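Local atomic coordinates of chorismate mutase (Burkholderia thailandensis, PDB entry 6CNZ), a protein that probably catalyses, as chorismate mutases do, the rearrangement of chorismate to prephenate on the shikimate route to phenylalanine and tyrosine. Residues A[52-57]-A[74-79]; A[61-64]-A[68-71]; A[26-31]-A[80-85]; A[21-26]-A[116-121]. All coordinates share one frame; numbering follows the deposited sequence.

From the N terminus, helix 15-29 opens two loops in turn: contact 4 starts at 21-26 and contact 3 at 26-31, and they share Gln26. Helix 48-64 then opens contact 1 at 52-57 and contact 2 at 61-64. The loops close in reverse order. Contact 2 closes first at 68-71, just past the turn, then contact 1 at 74-79 and contact 3 at 80-85, all on helix 69-96; contact 4 closes last at 116-121 on helix 107-129. Each loop therefore nests inside the next and none cross. Contacts 1 and 2 zip a helical hairpin, contact 3 joins it to helix 15-29, and contact 4 brings in helix 107-129.

Contact 1. Residues A[52-57]-A[74-79]; sequences AALLTD and TFFDDQ
Leu55 keeps CG beside its backbone N and anti to the carbonyl carbon (chi1 -64°), and Asp77 does the same (chi1 -81°), which brings the two side chains across each other at about a right angle between the helices. The fork of Leu55 straddles one carboxylate oxygen: CD1 lies 3.2 Å and CD2 3.4 Å from Asp77 OD1. Leu55 CD2 also rests 3.7 Å from Phe76 CB, so this branch touches Phe76 as well as Asp77. Leu54, the residue before, brings its CD2 obliquely to the ring, 4.5 Å from Phe76 CD2. These helices, 48-64 and 69-96, form an antiparallel helical hairpin; their local axes run at 148° and come within 9.9 Å, with leucines and a phenylalanine at the seam. Behind the seam, Gln79 folds back on its own helix. Its NE2 donates to Phe75 O at 2.9 Å, reaching that oxygen from the face opposite the backbone N of Gln79, and sits over the centre of the Phe75 ring, 3.3 Å above its plane. Gln79 NE2 also bonds to Ala166 O, while Leu122 and Ile123 of helix 107-129 pack on Phe76.

Contact 2. Residues A[61-64]-A[68-71]; sequences RATA and DPAY
Ala62 and Pro69 face each other with their CA atoms 5.4 Å apart, where the end of helix 48-64 passes the first turn of helix 69-96 after a four-residue connection, 65-68. The methyl of Ala62 points at the partner, and its CB lies 4.1 Å from Pro69 CA. Beside it, Thr63 crosses the proline ring at a slant, with OG1 the atom that touches, 3.7 Å from Pro69 CG. Thr63 has OG1 beside its backbone N and CG2 anti to it (chi1 -56°); the hydroxyl thus lies back along its own helix, where it is bonded to Glu59 O. Pro69 opens the new helix, a place where the missing amide hydrogen of proline costs nothing. Asp68, just before it, is the N-cap: its OD2 accepts from Tyr71 N at 2.9 Å, and the donor comes from above the carboxylate plane, 39° out of it. Tyr71 in turn runs its OH to Val170 O, tying the start of this helix to the C-terminal tail, and Val67 of the connection packs on Ala62. The two segments thus meet by van der Waals contact of small groups, a methyl, a proline ring and a hydroxyl already engaged, while the polar bonds described lie within 68-71 or run to residues beyond the two segments.

Contact 3. Residues A[26-31]-A[80-85]; sequences QRLALA and IAASKQ. With NO3 (nitrate ion), chain I.
Leu28 and Ala31 carry the direct packing against helix 69-96. Leu28 CD1 lies over the backbone of that helix, 3.6 Å from Ala82 O and 3.9 Å from Ser83 N, and also meets the methyl of Ala82. Further along, Ala31 CB sits 3.7 Å from Ser83 OG. A water bridges the segments beside this pair: it donates to Arg27 O at 2.7 Å, and its link to Ser83 OG is long and weak. The stronger partner of that hydroxyl is Gln87 NE2, one turn on.

A nitrate also lies between the segments, bonded to Arg27 and in van der Waals contact with Ile80 and Ser83. Arg27 CG stands anti to the backbone N (chi1 -166°) and the chain stays extended to NE, carrying the guanidinium toward Ile80 and Ser83. There it holds the ion in a two-pronged grip, NH1 to O1 at 3.1 Å (162°) and NH2 to O2 at 3.0 Å (158°); the nitrate N lies in the guanidinium plane, at its edge, with Ile80 CG1 3.8 Å from nitrate O1. The nitrate probably came from the crystallisation liquor, but its arginine fork is consistent with a pocket for a carboxylate, as in related chorismate mutases, where arginines hold the two carboxylates of the substrate.

Around the site, Leu54 of helix 48-64 and Leu118 and Leu122 of helix 107-129 pack along Arg27. Helix 157-166 covers Leu28 through Ala162 and Leu163, so the contact lies buried among helices 48-64, 107-129 and 157-166.

Contact 4. Residues A[21-26]-A[116-121]; sequences VALASQ and DRLTQS. With NO3 (nitrate ion), chain G.
Two long antiparallel helices of the subunit core, 15-29 and 107-129, pack here next to the dimer interface, their local axes 10.3 Å apart and inclined at 160°. Leu23 and Leu118 lie at the middle of the seam and cross at a slant, CD2 to CD2 at 3.8 Å. The other branch of Leu23 turns toward Ser121: CD1 is 3.9 Å from Ser121 O and 4.1 Å from Ser121 CB, so the leucine fork spans one turn of the opposing helix. Both branches of Leu118 reach Gln26: CD1 lies 4.0 Å from Gln26 C and CD2, the branch that meets Leu23, 4.1 Å from Gln26 CD, the two side chains meeting at about a right angle. Gln26 can offer that flank because its CG is anti to the backbone N (chi1 -172°) and the chain runs on extended.

On a different side of helix 15-29, Ser25 OG donates to a nitrate, 2.8 Å from its O1; the ion, probably a crystallisation additive, is also held by Gln159 NE2. Away from this ion, the second subunit covers the helix pair: Trp149 of that chain packs on Leu23, its Ala22 meets Ala22, and its Thr153 O accepts from Arg117 NH2. A leucine-lined antiparallel helix pair beside a helical dimer interface, in a chain without strands, fits the all-helical AroQ fold of type II chorismate mutases.

Contact 1. Residues A[52-57]-A[74-79]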
loop_
_atom_site.group_PDB
_atom_site.type_symbol
_atom_site.label_atom_id
_atom_site.label_comp_id
_atom_site.label_asym_id
_atom_site.label_seq_id
_atom_site.Cartn_x
_atom_site.Cartn_y
_atom_site.Cartn_z
ATOM N N ALA A 52 -20.643 10.976 -4.530
ATOM C CA ALA A 52 -20.764 12.393 -4.849
ATOM C C ALA A 52 -20.151 13.260 -3.763
ATOM O O ALA A 52 -19.588 14.326 -4.056
ATOM C CB ALA A 52 -22.238 12.757 -5.054
ATOM N N ALA A 53 -20.266 12.828 -2.508
ATOM C CA ALA A 53 -19.623 13.549 -1.423
ATOM C C ALA A 53 -18.109 13.478 -1.555
ATOM O O ALA A 53 -17.412 14.489 -1.406
ATOM C CB ALA A 53 -20.075 12.983 -0.080
ATOM N N LEU A 54 -17.580 12.287 -1.835
ATOM C CA LEU A 54 -16.140 12.153 -2.016
ATOM C C LEU A 54 -15.639 13.077 -3.121
ATOM O O LEU A 54 -14.643 13.790 -2.948
ATOM C CB LEU A 54 -15.790 10.702 -2.322
ATOM C CG LEU A 54 -14.345 10.467 -2.762
ATOM C CD1 LEU A 54 -13.361 10.917 -1.682
ATOM C CD2 LEU A 54 -14.125 9.002 -3.116
ATOM N N LEU A 55 -16.327 13.089 -4.268
ATOM C CA LEU A 55 -15.853 13.898 -5.385
ATOM C C LEU A 55 -15.951 15.386 -5.077
ATOM O O LEU A 55 -15.099 16.166 -5.520
ATOM C CB LEU A 55 -16.629 13.551 -6.657
ATOM C CG LEU A 55 -16.462 12.116 -7.179
ATOM C CD1 LEU A 55 -17.612 11.745 -8.112
ATOM C CD2 LEU A 55 -15.112 11.894 -7.875
ATOM N N THR A 56 -16.969 15.800 -4.322
ATOM C CA THR A 56 -17.038 17.189 -3.878
ATOM C C THR A 56 -15.824 17.532 -3.027
ATOM O O THR A 56 -15.148 18.540 -3.262
ATOM C CB THR A 56 -18.343 17.436 -3.111
ATOM O OG1 THR A 56 -19.445 17.437 -4.029
ATOM C CG2 THR A 56 -18.305 18.768 -2.364
ATOM N N ASP A 57 -15.506 16.672 -2.059
ATOM C CA ASP A 57 -14.325 16.892 -1.233
ATOM C C ASP A 57 -13.049 16.912 -2.077
ATOM O O ASP A 57 -12.145 17.718 -1.829
ATOM C CB ASP A 57 -14.238 15.811 -0.154
ATOM C CG ASP A 57 -13.194 16.123 0.899
ATOM O OD1 ASP A 57 -13.257 17.225 1.481
ATOM O OD2 ASP A 57 -12.325 15.269 1.167
ATOM N N THR A 74 -11.949 13.897 -12.225
ATOM C CA THR A 74 -11.909 12.794 -13.177
ATOM C C THR A 74 -11.057 11.643 -12.657
ATOM O O THR A 74 -11.464 10.480 -12.738
ATOM C CB THR A 74 -11.366 13.285 -14.518
ATOM O OG1 THR A 74 -12.289 14.212 -15.076
ATOM C CG2 THR A 74 -11.190 12.117 -15.481
ATOM N N PHE A 75 -9.875 11.953 -12.111
ATOM C CA PHE A 75 -9.023 10.910 -11.554
ATOM C C PHE A 75 -9.751 10.134 -10.465
ATOM O O PHE A 75 -9.606 8.909 -10.365
ATOM C CB PHE A 75 -7.729 11.513 -11.014
ATOM C CG PHE A 75 -6.792 10.505 -10.378
ATOM C CD1 PHE A 75 -6.008 9.669 -11.165
ATOM C CD2 PHE A 75 -6.683 10.413 -9.000
ATOM C CE1 PHE A 75 -5.138 8.752 -10.594
ATOM C CE2 PHE A 75 -5.810 9.500 -8.410
ATOM C CZ PHE A 75 -5.032 8.665 -9.210
ATOM N N PHE A 76 -10.563 10.819 -9.654
ATOM C CA PHE A 76 -11.257 10.084 -8.602
ATOM C C PHE A 76 -12.522 9.413 -9.119
ATOM O O PHE A 76 -12.888 8.349 -8.606
ATOM C CB PHE A 76 -11.526 10.985 -7.389
ATOM C CG PHE A 76 -10.378 10.997 -6.401
ATOM C CD1 PHE A 76 -9.268 11.815 -6.603
ATOM C CD2 PHE A 76 -10.384 10.158 -5.296
ATOM C CE1 PHE A 76 -8.201 11.814 -5.706
ATOM C CE2 PHE A 76 -9.314 10.154 -4.394
ATOM C CZ PHE A 76 -8.222 10.986 -4.603
ATOM N N ASP A 77 -13.156 9.957 -10.167
ATOM C CA ASP A 77 -14.133 9.163 -10.916
ATOM C C ASP A 77 -13.565 7.795 -11.273
ATOM O O ASP A 77 -14.231 6.766 -11.090
ATOM C CB ASP A 77 -14.562 9.881 -12.197
ATOM C CG ASP A 77 -15.624 10.942 -11.958
ATOM O OD1 ASP A 77 -16.319 10.892 -10.915
ATOM O OD2 ASP A 77 -15.767 11.832 -12.830
ATOM N N ASP A 78 -12.314 7.773 -11.761
ATOM C CA ASP A 78 -11.655 6.523 -12.140
ATOM C C ASP A 78 -11.332 5.643 -10.930
ATOM O O ASP A 78 -11.358 4.411 -11.047
ATOM C CB ASP A 78 -10.374 6.807 -12.929
ATOM C CG ASP A 78 -10.656 7.339 -14.334
ATOM O OD1 ASP A 78 -11.754 7.092 -14.869
ATOM O OD2 ASP A 78 -9.762 7.976 -14.916
ATOM N N GLN A 79 -10.983 6.239 -9.780
ATOM C CA GLN A 79 -10.733 5.427 -8.580
ATOM C C GLN A 79 -11.994 4.697 -8.152
ATOM O O GLN A 79 -11.960 3.500 -7.831
ATOM C CB GLN A 79 -10.215 6.284 -7.413
ATOM C CG GLN A 79 -8.937 7.098 -7.712
ATOM C CD GLN A 79 -7.912 6.326 -8.525
ATOM O OE1 GLN A 79 -7.282 5.385 -8.027
ATOM N NE2 GLN A 79 -7.729 6.728 -9.790
#

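Contact 2. Residues A[61-64]-A[68-71]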
loop_
_atom_site.group_PDB
_atom_site.type_symbol
_atom_site.label_atom_id
_atom_site.label_comp_id
_atom_site.label_asym_id
_atom_site.label_seq_id
_atom_site.Cartn_x
_atom_site.Cartn_y
_atom_site.Cartn_z
ATOM N N ARG A 61 -10.208 19.840 -2.068
ATOM C CA ARG A 61 -8.809 19.590 -1.716
ATOM C C ARG A 61 -7.864 19.884 -2.880
ATOM O O ARG A 61 -6.745 20.372 -2.665
ATOM C CB ARG A 61 -8.628 18.152 -1.249
ATOM C CG ARG A 61 -9.214 17.862 0.110
ATOM C CD ARG A 61 -9.288 16.368 0.360
ATOM N NE ARG A 61 -9.618 16.094 1.755
ATOM C CZ ARG A 61 -8.830 15.445 2.605
ATOM N NH1 ARG A 61 -7.664 14.964 2.205
ATOM N NH2 ARG A 61 -9.225 15.264 3.858
ATOM N N ALA A 62 -8.280 19.576 -4.113
ATOM C CA ALA A 62 -7.434 19.860 -5.271
ATOM C C ALA A 62 -7.080 21.339 -5.340
ATOM O O ALA A 62 -5.911 21.702 -5.497
ATOM C CB ALA A 62 -8.128 19.412 -6.558
ATOM N N THR A 63 -8.080 22.207 -5.211
ATOM C CA THR A 63 -7.842 23.647 -5.212
ATOM C C THR A 63 -6.796 24.041 -4.178
ATOM O O THR A 63 -5.862 24.793 -4.476
ATOM C CB THR A 63 -9.151 24.381 -4.940
ATOM O OG1 THR A 63 -10.126 23.969 -5.906
ATOM C CG2 THR A 63 -8.945 25.874 -5.034
ATOM N N ALA A 64 -6.939 23.539 -2.952
ATOM C CA ALA A 64 -5.960 23.830 -1.911
ATOM C C ALA A 64 -4.554 23.415 -2.326
ATOM O O ALA A 64 -3.582 24.105 -2.008
ATOM C CB ALA A 64 -6.358 23.132 -0.613
ATOM N N ASP A 68 -5.639 21.200 -10.794
ATOM C CA ASP A 68 -6.863 21.512 -11.537
ATOM C C ASP A 68 -8.045 20.685 -11.033
ATOM O O ASP A 68 -7.998 19.446 -11.104
ATOM C CB ASP A 68 -6.654 21.256 -13.023
ATOM C CG ASP A 68 -7.936 21.372 -13.812
ATOM O OD1 ASP A 68 -8.468 22.491 -13.903
ATOM O OD2 ASP A 68 -8.415 20.350 -14.336
ATOM N N PRO A 69 -9.122 21.316 -10.546
ATOM C CA PRO A 69 -10.193 20.536 -9.900
ATOM C C PRO A 69 -10.803 19.478 -10.803
ATOM O O PRO A 69 -11.145 18.394 -10.324
ATOM C CB PRO A 69 -11.224 21.610 -9.505
ATOM C CG PRO A 69 -10.442 22.876 -9.402
ATOM C CD PRO A 69 -9.345 22.771 -10.441
ATOM N N ALA A 70 -10.942 19.755 -12.101
ATOM C CA ALA A 70 -11.556 18.771 -12.988
ATOM C C ALA A 70 -10.629 17.583 -13.216
ATOM O O ALA A 70 -11.083 16.440 -13.334
ATOM C CB ALA A 70 -11.942 19.431 -14.314
ATOM N N TYR A 71 -9.324 17.838 -13.285
ATOM C CA TYR A 71 -8.350 16.762 -13.404
ATOM C C TYR A 71 -8.396 15.845 -12.190
ATOM O O TYR A 71 -8.376 14.617 -12.326
ATOM C CB TYR A 71 -6.971 17.378 -13.557
ATOM C CG TYR A 71 -5.826 16.430 -13.728
ATOM C CD1 TYR A 71 -5.828 15.486 -14.735
ATOM C CD2 TYR A 71 -4.711 16.524 -12.909
ATOM C CE1 TYR A 71 -4.763 14.634 -14.911
ATOM C CE2 TYR A 71 -3.633 15.686 -13.077
ATOM C CZ TYR A 71 -3.661 14.742 -14.086
ATOM O OH TYR A 71 -2.579 13.905 -14.262
#

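Contact 3. Residues A[26-31]-A[80-85]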
loop_
_atom_site.group_PDB
_atom_site.type_symbol
_atom_site.label_atom_id
_atom_site.label_comp_id
_atom_site.label_asym_id
_atom_site.label_seq_id
_atom_site.Cartn_x
_atom_site.Cartn_y
_atom_site.Cartn_z
ATOM N N GLN A 26 -2.568 0.752 -3.796
ATOM C CA GLN A 26 -2.865 0.627 -2.378
ATOM C C GLN A 26 -4.337 0.919 -2.101
ATOM O O GLN A 26 -4.997 0.185 -1.355
ATOM C CB GLN A 26 -1.942 1.566 -1.588
ATOM C CG GLN A 26 -1.991 1.416 -0.083
ATOM C CD GLN A 26 -0.917 2.243 0.654
ATOM O OE1 GLN A 26 0.108 2.618 0.086
ATOM N NE2 GLN A 26 -1.165 2.518 1.924
ATOM N N ARG A 27 -4.883 1.960 -2.722
ATOM C CA ARG A 27 -6.302 2.258 -2.525
ATOM C C ARG A 27 -7.179 1.158 -3.104
ATOM O O ARG A 27 -8.159 0.732 -2.476
ATOM C CB ARG A 27 -6.657 3.603 -3.157
ATOM C CG ARG A 27 -8.009 4.144 -2.724
ATOM C CD ARG A 27 -8.463 5.276 -3.639
ATOM N NE ARG A 27 -9.579 6.000 -3.057
ATOM C CZ ARG A 27 -10.846 5.630 -3.176
ATOM N NH1 ARG A 27 -11.160 4.550 -3.885
ATOM N NH2 ARG A 27 -11.795 6.347 -2.587
ATOM N N LEU A 28 -6.819 0.660 -4.287
ATOM C CA LEU A 28 -7.602 -0.389 -4.932
ATOM C C LEU A 28 -7.613 -1.673 -4.114
ATOM O O LEU A 28 -8.598 -2.411 -4.142
ATOM C CB LEU A 28 -7.044 -0.656 -6.334
ATOM C CG LEU A 28 -7.829 -1.571 -7.259
ATOM C CD1 LEU A 28 -9.306 -1.118 -7.342
ATOM C CD2 LEU A 28 -7.167 -1.632 -8.661
ATOM N N ALA A 29 -6.533 -1.966 -3.388
ATOM C CA ALA A 29 -6.498 -3.190 -2.610
ATOM C C ALA A 29 -7.497 -3.173 -1.457
ATOM O O ALA A 29 -7.888 -4.241 -0.976
ATOM C CB ALA A 29 -5.086 -3.437 -2.068
ATOM N N LEU A 30 -7.897 -1.994 -0.992
ATOM C CA LEU A 30 -8.911 -1.905 0.049
ATOM C C LEU A 30 -10.314 -2.195 -0.485
ATOM O O LEU A 30 -11.261 -2.243 0.303
ATOM C CB LEU A 30 -8.849 -0.525 0.710
ATOM C CG LEU A 30 -7.585 -0.196 1.512
ATOM C CD1 LEU A 30 -7.458 1.307 1.743
ATOM C CD2 LEU A 30 -7.609 -0.920 2.851
ATOM N N ALA A 31 -10.467 -2.409 -1.798
ATOM C CA ALA A 31 -11.775 -2.786 -2.329
ATOM C C ALA A 31 -12.167 -4.201 -1.913
ATOM O O ALA A 31 -13.362 -4.499 -1.793
ATOM C CB ALA A 31 -11.799 -2.638 -3.861
ATOM N N ILE A 80 -13.118 5.420 -8.137
ATOM C CA ILE A 80 -14.427 4.843 -7.827
ATOM C C ILE A 80 -14.788 3.747 -8.834
ATOM O O ILE A 80 -15.143 2.625 -8.451
ATOM C CB ILE A 80 -15.486 5.963 -7.785
ATOM C CG1 ILE A 80 -15.206 6.904 -6.609
ATOM C CG2 ILE A 80 -16.922 5.399 -7.734
ATOM C CD1 ILE A 80 -15.895 8.267 -6.732
ATOM N N ALA A 81 -14.702 4.053 -10.138
ATOM C CA ALA A 81 -14.997 3.045 -11.161
ATOM C C ALA A 81 -14.170 1.780 -10.957
ATOM O O ALA A 81 -14.679 0.658 -11.090
ATOM C CB ALA A 81 -14.725 3.620 -12.555
ATOM N N ALA A 82 -12.879 1.953 -10.660
ATOM C CA ALA A 82 -11.970 0.824 -10.477
ATOM C C ALA A 82 -12.337 0.015 -9.241
ATOM O O ALA A 82 -12.318 -1.226 -9.265
ATOM C CB ALA A 82 -10.529 1.331 -10.365
ATOM N N SER A 83 -12.669 0.705 -8.150
ATOM C CA SER A 83 -13.103 0.018 -6.936
ATOM C C SER A 83 -14.353 -0.817 -7.207
ATOM O O SER A 83 -14.404 -2.012 -6.889
ATOM C CB SER A 83 -13.354 1.047 -5.828
ATOM O OG SER A 83 -13.806 0.431 -4.638
ATOM N N LYS A 84 -15.359 -0.213 -7.841
ATOM C CA LYS A 84 -16.611 -0.932 -8.073
ATOM C C LYS A 84 -16.412 -2.104 -9.029
ATOM O O LYS A 84 -17.014 -3.167 -8.854
ATOM C CB LYS A 84 -17.676 0.034 -8.608
ATOM C CG LYS A 84 -18.230 0.955 -7.537
ATOM C CD LYS A 84 -18.882 2.205 -8.118
ATOM C CE LYS A 84 -20.221 1.924 -8.762
ATOM N NZ LYS A 84 -20.896 3.209 -9.153
ATOM N N GLN A 85 -15.588 -1.915 -10.060
ATOM C CA GLN A 85 -15.234 -3.011 -10.950
ATOM C C GLN A 85 -14.665 -4.193 -10.165
ATOM O O GLN A 85 -15.102 -5.338 -10.329
ATOM C CB GLN A 85 -14.225 -2.493 -11.981
ATOM C CG GLN A 85 -13.868 -3.419 -13.111
ATOM C CD GLN A 85 -12.742 -2.826 -13.939
ATOM O OE1 GLN A 85 -12.663 -1.609 -14.102
ATOM N NE2 GLN A 85 -11.837 -3.670 -14.408
HETATM N N NO3 I . -15.038 4.906 -3.160
HETATM O O1 NO3 I . -14.248 4.303 -3.951
HETATM O O2 NO3 I . -14.600 5.424 -2.087
HETATM O O3 NO3 I . -16.274 4.993 -3.434
HETATM O O HOH W 1 -10.590 1.085 -3.519
#

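Contact 4. Residues A[21-26]-A[116-121]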
loop_
_atom_site.group_PDB
_atom_site.type_symbol
_atom_site.label_atom_id
_atom_site.label_comp_id
_atom_site.label_asym_id
_atom_site.label_seq_id
_atom_site.Cartn_x
_atom_site.Cartn_y
_atom_site.Cartn_z
ATOM N N VAL A 21 1.235 5.346 -9.041
ATOM C CA VAL A 21 0.838 3.952 -9.256
ATOM C C VAL A 21 0.734 3.207 -7.925
ATOM O O VAL A 21 -0.257 2.525 -7.643
ATOM C CB VAL A 21 1.837 3.268 -10.215
ATOM C CG1 VAL A 21 1.545 1.759 -10.361
ATOM C CG2 VAL A 21 1.812 3.947 -11.563
ATOM N N ALA A 22 1.765 3.321 -7.089
ATOM C CA ALA A 22 1.776 2.583 -5.826
ATOM C C ALA A 22 0.587 2.957 -4.958
ATOM O O ALA A 22 -0.063 2.082 -4.370
ATOM C CB ALA A 22 3.081 2.847 -5.074
ATOM N N LEU A 23 0.262 4.248 -4.891
ATOM C CA LEU A 23 -0.840 4.660 -4.029
ATOM C C LEU A 23 -2.181 4.255 -4.624
ATOM O O LEU A 23 -3.090 3.835 -3.887
ATOM C CB LEU A 23 -0.774 6.166 -3.770
ATOM C CG LEU A 23 0.382 6.601 -2.845
ATOM C CD1 LEU A 23 0.652 8.099 -2.996
ATOM C CD2 LEU A 23 0.133 6.211 -1.360
ATOM N N ALA A 24 -2.320 4.351 -5.957
ATOM C CA ALA A 24 -3.559 3.920 -6.595
ATOM C C ALA A 24 -3.785 2.439 -6.361
ATOM O O ALA A 24 -4.914 2.001 -6.125
ATOM C CB ALA A 24 -3.537 4.214 -8.098
ATOM N N SER A 25 -2.716 1.654 -6.426
ATOM C CA SER A 25 -2.837 0.228 -6.158
ATOM C C SER A 25 -3.178 -0.022 -4.693
ATOM O O SER A 25 -3.990 -0.899 -4.373
ATOM C CB SER A 25 -1.529 -0.473 -6.552
ATOM O OG SER A 25 -1.495 -1.807 -6.085
ATOM N N GLN A 26 -2.568 0.752 -3.796
ATOM C CA GLN A 26 -2.865 0.627 -2.378
ATOM C C GLN A 26 -4.337 0.919 -2.101
ATOM O O GLN A 26 -4.997 0.185 -1.355
ATOM C CB GLN A 26 -1.942 1.566 -1.588
ATOM C CG GLN A 26 -1.991 1.416 -0.083
ATOM C CD GLN A 26 -0.917 2.243 0.654
ATOM O OE1 GLN A 26 0.108 2.618 0.086
ATOM N NE2 GLN A 26 -1.165 2.518 1.924
ATOM N N ASP A 116 -9.741 7.059 3.512
ATOM C CA ASP A 116 -9.760 8.510 3.634
ATOM C C ASP A 116 -8.347 9.088 3.636
ATOM O O ASP A 116 -8.098 10.109 2.991
ATOM C CB ASP A 116 -10.531 8.937 4.892
ATOM C CG ASP A 116 -12.042 8.654 4.792
ATOM O OD1 ASP A 116 -12.573 8.485 3.667
ATOM O OD2 ASP A 116 -12.705 8.613 5.853
ATOM N N ARG A 117 -7.406 8.458 4.349
ATOM C CA ARG A 117 -6.014 8.904 4.268
ATOM C C ARG A 117 -5.507 8.910 2.827
ATOM O O ARG A 117 -4.730 9.787 2.439
ATOM C CB ARG A 117 -5.104 8.015 5.112
ATOM C CG ARG A 117 -5.268 8.133 6.610
ATOM C CD ARG A 117 -4.065 7.506 7.290
ATOM N NE ARG A 117 -2.849 8.223 6.919
ATOM C CZ ARG A 117 -2.130 8.967 7.754
ATOM N NH1 ARG A 117 -2.479 9.077 9.032
ATOM N NH2 ARG A 117 -1.049 9.591 7.309
ATOM N N LEU A 118 -5.901 7.922 2.024
ATOM C CA LEU A 118 -5.344 7.846 0.676
ATOM C C LEU A 118 -5.845 8.984 -0.210
ATOM O O LEU A 118 -5.158 9.371 -1.166
ATOM C CB LEU A 118 -5.649 6.485 0.055
ATOM C CG LEU A 118 -4.691 5.418 0.604
ATOM C CD1 LEU A 118 -5.215 4.016 0.355
ATOM C CD2 LEU A 118 -3.300 5.571 0.040
ATOM N N THR A 119 -7.019 9.547 0.096
ATOM C CA THR A 119 -7.490 10.710 -0.645
ATOM C C THR A 119 -6.434 11.807 -0.670
ATOM O O THR A 119 -6.029 12.269 -1.742
ATOM C CB THR A 119 -8.794 11.230 -0.046
ATOM O OG1 THR A 119 -9.809 10.228 -0.179
ATOM C CG2 THR A 119 -9.233 12.490 -0.774
ATOM N N GLN A 120 -5.937 12.200 0.503
ATOM C CA GLN A 120 -4.935 13.262 0.551
ATOM C C GLN A 120 -3.617 12.842 -0.098
ATOM O O GLN A 120 -2.962 13.663 -0.749
ATOM C CB GLN A 120 -4.687 13.710 1.992
ATOM C CG GLN A 120 -3.743 14.931 2.091
ATOM C CD GLN A 120 -4.123 16.091 1.143
ATOM O OE1 GLN A 120 -5.300 16.440 0.991
ATOM N NE2 GLN A 120 -3.117 16.687 0.507
ATOM N N SER A 121 -3.182 11.592 0.107
ATOM C CA SER A 121 -1.927 11.150 -0.512
ATOM C C SER A 121 -2.049 11.122 -2.031
ATOM O O SER A 121 -1.127 11.534 -2.745
ATOM C CB SER A 121 -1.530 9.762 0.000
ATOM O OG SER A 121 -1.541 9.713 1.409
HETATM N N NO3 G . -2.576 -3.811 -8.537
HETATM O O1 NO3 G . -3.272 -3.064 -7.781
HETATM O O2 NO3 G . -3.134 -4.723 -9.224
HETATM O O3 NO3 G . -1.321 -3.652 -8.597
#